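Local atomic coordinates of Lmo0131 protein (Listeria monocytogenes, PDB entry 4Q6J), a protein that belongs to the EAL domain family, with a TIM-barrel-like fold, and may act as a phosphodiesterase specific for cyclic diguanylate, though its function is not established. Residues N18-Y23 and L63-E68; E218-L223 and G233-R238. All blocks are in the same frame, centred on the assembly; numbering follows the deposited sequence.

Contact 1: residues N18-Y23 and L63-E68; sequences NSYLLY and LNATRE
Glu68 lies against Asn18 through its aliphatic part, and the two side chains cross at about a right angle. The closest approach is from Asn18 OD1 to Glu68 CB, 3.2 Å. The next methylene is straddled by the amide, with Glu68 CG 3.6 Å from Asn18 OD1 and 3.7 Å from Asn18 ND2. With chi1 at -78°, Glu68 CG stands anti to its carbonyl carbon; in the conformer given, a bend at chi2 (98°) then carries the carboxylate past the amide, so that CB and CG make the contact. The pair meets by van der Waals contact rather than by a polar bond.

Next to this pair, the buried Tyr20 reaches toward the start of helix 66-83. Tyr20 CE2 is 4.5 Å from Glu68 C, which approaches the ring obliquely, and the hydroxyl OH of Tyr20 ends 4.1 Å from Ala65 CB. Tyr20 OH and Ala65 O are 4.0 Å apart, too far for a hydrogen bond.

The contact joins two helix ends of the EAL domain. Asn18, with positive phi, closes helix 8-16 in a Schellman motif, after which the chain enters strand 20-29 through an inverse gamma turn centred on Ser19. Asn64 is likewise the C-prime residue of a Schellman motif that ends helix 53-62, and Ala65 follows at once as N-cap of helix 66-83. The Tyr20 hydroxyl ends beside this helix-to-helix junction.

Phe72 and Met69 of helix 66-83, Ile60 of helix 53-62 and Val42 and Leu44 of strand 35-45 also pack against the Tyr20 side chain. In the conformer given, Asn64 OD1 accepts a hydrogen bond from Ala136 N of the second subunit.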
# COMPACT_ATOMS: atom_id res chain seq x y z
N ASN B 18 -24.43 14.85 11.08
CA ASN B 18 -24.08 13.66 11.88
C ASN B 18 -25.19 12.64 11.79
O ASN B 18 -25.64 12.05 12.79
CB ASN B 18 -23.78 14.00 13.33
CG ASN B 18 -22.29 14.15 13.59
OD1 ASN B 18 -21.48 13.36 13.10
ND2 ASN B 18 -21.91 15.17 14.35
N SER B 19 -25.65 12.45 10.57
CA SER B 19 -26.80 11.65 10.30
C SER B 19 -26.43 10.16 10.08
O SER B 19 -26.51 9.66 8.96
CB SER B 19 -27.47 12.28 9.07
OG SER B 19 -28.73 11.74 8.84
N TYR B 20 -26.01 9.46 11.14
CA TYR B 20 -25.60 8.05 11.03
C TYR B 20 -26.65 7.13 11.61
O TYR B 20 -27.44 7.56 12.44
CB TYR B 20 -24.28 7.81 11.78
CG TYR B 20 -23.12 8.67 11.32
CD1 TYR B 20 -22.45 8.39 10.15
CD2 TYR B 20 -22.70 9.75 12.07
CE1 TYR B 20 -21.39 9.17 9.72
CE2 TYR B 20 -21.65 10.53 11.66
CZ TYR B 20 -20.99 10.24 10.49
OH TYR B 20 -19.94 11.03 10.09
N LEU B 21 -26.66 5.87 11.18
CA LEU B 21 -27.47 4.84 11.82
C LEU B 21 -26.56 3.69 12.16
O LEU B 21 -25.66 3.41 11.42
CB LEU B 21 -28.54 4.30 10.87
CG LEU B 21 -29.65 5.22 10.36
CD1 LEU B 21 -30.47 4.50 9.33
CD2 LEU B 21 -30.50 5.67 11.51
N LEU B 22 -26.78 3.01 13.28
CA LEU B 22 -26.00 1.81 13.51
C LEU B 22 -26.90 0.61 13.18
O LEU B 22 -27.99 0.48 13.73
CB LEU B 22 -25.50 1.74 14.95
CG LEU B 22 -24.34 0.77 15.18
CD1 LEU B 22 -23.13 1.25 14.42
CD2 LEU B 22 -24.01 0.59 16.66
N TYR B 23 -26.46 -0.21 12.23
CA TYR B 23 -27.16 -1.44 11.90
C TYR B 23 -26.42 -2.56 12.57
O TYR B 23 -25.29 -2.37 13.04
CB TYR B 23 -27.19 -1.63 10.38
CG TYR B 23 -28.27 -0.85 9.65
CD1 TYR B 23 -28.99 0.17 10.29
CD2 TYR B 23 -28.59 -1.14 8.33
CE1 TYR B 23 -29.97 0.88 9.64
CE2 TYR B 23 -29.58 -0.42 7.65
CZ TYR B 23 -30.26 0.58 8.31
OH TYR B 23 -31.24 1.28 7.65
N LEU B 63 -13.89 15.45 4.97
CA LEU B 63 -14.63 16.35 5.84
C LEU B 63 -14.10 16.24 7.28
O LEU B 63 -14.67 16.84 8.18
CB LEU B 63 -16.14 16.07 5.77
CG LEU B 63 -17.00 16.72 4.67
CD1 LEU B 63 -18.48 16.58 4.98
CD2 LEU B 63 -16.63 18.18 4.49
N ASN B 64 -13.00 15.51 7.44
CA ASN B 64 -12.41 15.18 8.75
C ASN B 64 -13.46 14.83 9.83
O ASN B 64 -13.41 15.33 10.96
CB ASN B 64 -11.39 16.24 9.22
CG ASN B 64 -10.08 16.23 8.40
OD1 ASN B 64 -9.08 15.59 8.78
ND2 ASN B 64 -10.07 16.95 7.28
N ALA B 65 -14.41 13.98 9.45
CA ALA B 65 -15.55 13.59 10.30
C ALA B 65 -15.40 12.21 10.99
O ALA B 65 -16.31 11.73 11.65
CB ALA B 65 -16.86 13.64 9.50
N THR B 66 -14.22 11.62 10.85
CA THR B 66 -13.97 10.28 11.35
C THR B 66 -14.21 10.22 12.86
O THR B 66 -14.65 9.22 13.36
CB THR B 66 -12.55 9.72 11.04
OG1 THR B 66 -11.55 10.67 11.39
CG2 THR B 66 -12.41 9.35 9.58
N ARG B 67 -13.89 11.29 13.58
CA ARG B 67 -14.05 11.26 15.01
C ARG B 67 -15.52 11.21 15.42
O ARG B 67 -15.89 10.41 16.28
CB ARG B 67 -13.33 12.40 15.69
CG ARG B 67 -13.45 12.33 17.20
CD ARG B 67 -13.09 10.98 17.79
NE ARG B 67 -13.41 10.98 19.21
CZ ARG B 67 -12.58 11.36 20.17
NH1 ARG B 67 -11.34 11.74 19.90
NH2 ARG B 67 -12.98 11.36 21.43
N GLU B 68 -16.33 12.07 14.80
CA GLU B 68 -17.79 12.11 14.97
C GLU B 68 -18.40 10.73 14.77
O GLU B 68 -19.25 10.27 15.53
CB GLU B 68 -18.43 13.06 13.95
CG GLU B 68 -18.31 14.55 14.30
CD GLU B 68 -17.16 15.27 13.59
OE1 GLU B 68 -17.27 16.49 13.42
OE2 GLU B 68 -16.15 14.62 13.22

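Contact 2: residues E218-L223 and G233-R238; sequences EQVEKL and GYYFSR. With EDO (1,2-ethanediol), chain R; EDO (1,2-ethanediol), chain L.
Val220 meets Tyr235 and Phe236 by apolar contact, one methyl serving both rings. Val220 CG2 is 4.2 Å from Tyr235 CD2 and equally 4.2 Å from Phe236 CZ, oblique to each ring. With Val220 CG1 anti to the backbone N (chi1 172°), CG2 falls anti to the carbonyl carbon and meets the aromatic pair. The rings are themselves packed together: Tyr235 CD2 stands 3.6 Å above the Phe236 plane, offset toward its rim, while Phe236 CE2 lies in plane at the Tyr235 edge.

Hydrogen bonds shape the 233-238 loop from within. Gly233 O accepts from both Phe236 N and Ser237 N, tying the turn that presents the two rings. Ser237 OG donates to Arg238 O over 2.9 Å, in the carbonyl plane and on a lone pair.

Two ethanediol molecules, probably from the crystallisation liquor, bind the loop at Tyr234, apart from Val220. In the ethanediol of chain R, C1 sits 3.5 Å above the centre of the Tyr234 ring and O2 donates to Tyr234 O; O1 of the chain L ethanediol receives a bond of 2.8 Å from Tyr234 N. Nearby, Arg238 NE forms a salt bridge with Asp5 OD2 of the third subunit, whose Asp5 O is hydrogen-bonded to Tyr234 OH.

Through the contact, helix 217-225 touches the loop that leads from strand 230-231 to helix 242-248. Phe231 of that strand touches both Val220 and Phe236, and Phe236 also packs on Val28 of strand 20-29.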
# COMPACT_ATOMS: atom_id res chain seq x y z
N GLU B 218 -24.54 -25.97 3.37
CA GLU B 218 -23.39 -26.81 3.11
C GLU B 218 -22.12 -26.21 3.74
O GLU B 218 -21.27 -26.95 4.25
CB GLU B 218 -23.20 -27.07 1.60
CG GLU B 218 -24.25 -28.01 1.00
CD GLU B 218 -24.03 -28.33 -0.50
OE1 GLU B 218 -22.88 -28.30 -0.98
OE2 GLU B 218 -25.04 -28.62 -1.19
N GLN B 219 -22.01 -24.89 3.71
CA GLN B 219 -20.96 -24.19 4.45
C GLN B 219 -21.09 -24.43 5.94
O GLN B 219 -20.09 -24.69 6.59
CB GLN B 219 -20.99 -22.69 4.19
CG GLN B 219 -20.22 -22.26 2.95
CD GLN B 219 -20.49 -20.82 2.57
OE1 GLN B 219 -21.61 -20.32 2.65
NE2 GLN B 219 -19.44 -20.13 2.16
N VAL B 220 -22.30 -24.32 6.47
CA VAL B 220 -22.51 -24.55 7.89
C VAL B 220 -22.03 -25.93 8.33
O VAL B 220 -21.36 -26.10 9.35
CB VAL B 220 -23.97 -24.38 8.26
CG1 VAL B 220 -24.20 -24.82 9.72
CG2 VAL B 220 -24.39 -22.93 8.04
N GLU B 221 -22.37 -26.92 7.52
CA GLU B 221 -21.96 -28.28 7.82
C GLU B 221 -20.42 -28.36 7.96
O GLU B 221 -19.92 -28.91 8.94
CB GLU B 221 -22.48 -29.22 6.74
CG GLU B 221 -23.97 -29.38 6.77
CD GLU B 221 -24.51 -30.11 5.55
OE1 GLU B 221 -23.73 -30.38 4.61
OE2 GLU B 221 -25.71 -30.43 5.53
N LYS B 222 -19.69 -27.80 6.99
CA LYS B 222 -18.23 -27.88 6.97
C LYS B 222 -17.61 -27.13 8.12
O LYS B 222 -16.71 -27.62 8.77
CB LYS B 222 -17.68 -27.31 5.67
CG LYS B 222 -18.11 -28.12 4.46
CD LYS B 222 -17.42 -27.66 3.20
CE LYS B 222 -17.90 -28.47 2.00
NZ LYS B 222 -19.25 -28.04 1.55
N LEU B 223 -18.09 -25.92 8.34
CA LEU B 223 -17.49 -25.06 9.35
C LEU B 223 -17.77 -25.60 10.74
O LEU B 223 -16.90 -25.53 11.59
CB LEU B 223 -17.96 -23.61 9.18
CG LEU B 223 -17.62 -23.06 7.79
CD1 LEU B 223 -18.41 -21.77 7.51
CD2 LEU B 223 -16.09 -22.90 7.60
N GLY B 233 -23.63 -14.10 8.42
CA GLY B 233 -23.78 -14.01 6.99
C GLY B 233 -25.22 -14.04 6.59
O GLY B 233 -26.09 -14.24 7.43
N TYR B 234 -25.47 -13.88 5.30
CA TYR B 234 -26.82 -13.80 4.75
C TYR B 234 -27.75 -14.95 5.17
O TYR B 234 -28.96 -14.77 5.34
CB TYR B 234 -26.76 -13.67 3.21
CG TYR B 234 -27.93 -12.91 2.65
CD1 TYR B 234 -27.93 -11.52 2.65
CD2 TYR B 234 -29.05 -13.57 2.17
CE1 TYR B 234 -29.01 -10.82 2.15
CE2 TYR B 234 -30.14 -12.87 1.66
CZ TYR B 234 -30.11 -11.50 1.66
OH TYR B 234 -31.20 -10.81 1.16
N TYR B 235 -27.17 -16.13 5.35
CA TYR B 235 -27.94 -17.34 5.66
C TYR B 235 -28.75 -17.19 6.95
O TYR B 235 -29.81 -17.81 7.13
CB TYR B 235 -27.01 -18.55 5.77
CG TYR B 235 -27.74 -19.87 6.00
CD1 TYR B 235 -28.44 -20.47 4.97
CD2 TYR B 235 -27.71 -20.50 7.24
CE1 TYR B 235 -29.12 -21.67 5.17
CE2 TYR B 235 -28.39 -21.69 7.46
CZ TYR B 235 -29.09 -22.28 6.42
OH TYR B 235 -29.77 -23.47 6.60
N PHE B 236 -28.24 -16.35 7.83
CA PHE B 236 -28.92 -16.05 9.07
C PHE B 236 -29.63 -14.72 8.93
O PHE B 236 -30.86 -14.66 8.98
CB PHE B 236 -27.93 -16.12 10.22
CG PHE B 236 -27.30 -17.47 10.36
CD1 PHE B 236 -28.02 -18.51 10.91
CD2 PHE B 236 -26.03 -17.73 9.85
CE1 PHE B 236 -27.47 -19.78 11.01
CE2 PHE B 236 -25.48 -19.01 9.94
CZ PHE B 236 -26.19 -20.03 10.53
N SER B 237 -28.86 -13.65 8.69
CA SER B 237 -29.47 -12.33 8.48
C SER B 237 -28.49 -11.28 7.92
O SER B 237 -27.38 -11.13 8.43
CB SER B 237 -30.08 -11.80 9.79
OG SER B 237 -30.82 -10.60 9.59
N ARG B 238 -28.92 -10.54 6.89
CA ARG B 238 -28.25 -9.31 6.51
C ARG B 238 -28.22 -8.35 7.71
O ARG B 238 -28.96 -8.54 8.68
CB ARG B 238 -29.02 -8.67 5.37
CG ARG B 238 -30.47 -8.36 5.72
CD ARG B 238 -31.31 -8.18 4.46
NE ARG B 238 -31.78 -6.80 4.33
CZ ARG B 238 -33.00 -6.38 4.64
NH1 ARG B 238 -33.90 -7.23 5.11
NH2 ARG B 238 -33.32 -5.10 4.49
C1 EDO R . -31.04 -12.48 5.11
O1 EDO R . -31.63 -11.19 5.13
C2 EDO R . -32.18 -13.47 5.00
O2 EDO R . -31.70 -14.82 5.06
C1 EDO L . -23.04 -11.97 3.25
O1 EDO L . -23.25 -13.31 3.70
C2 EDO L . -22.66 -11.05 4.38
O2 EDO L . -23.73 -10.92 5.31

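In the fold
Both segments of contact 1 precede those of contact 2 in the sequence, and the centre of the chain lies between the two contacts, whose own centres are 30 Å apart. Nearest atoms are about 7 Å apart and do not touch. Both belong to one EAL domain and are linked through its curled mixed sheet: strand 20-29 starts in contact 1 and pairs antiparallel with strand 230-231, just before the loop of contact 2. Contact 1 therefore sits at the first helices and strands of the fold, contact 2 at its last ones. Each is near a different subunit interface, so opposite sides of the domain face different neighbours in the four-chain assembly.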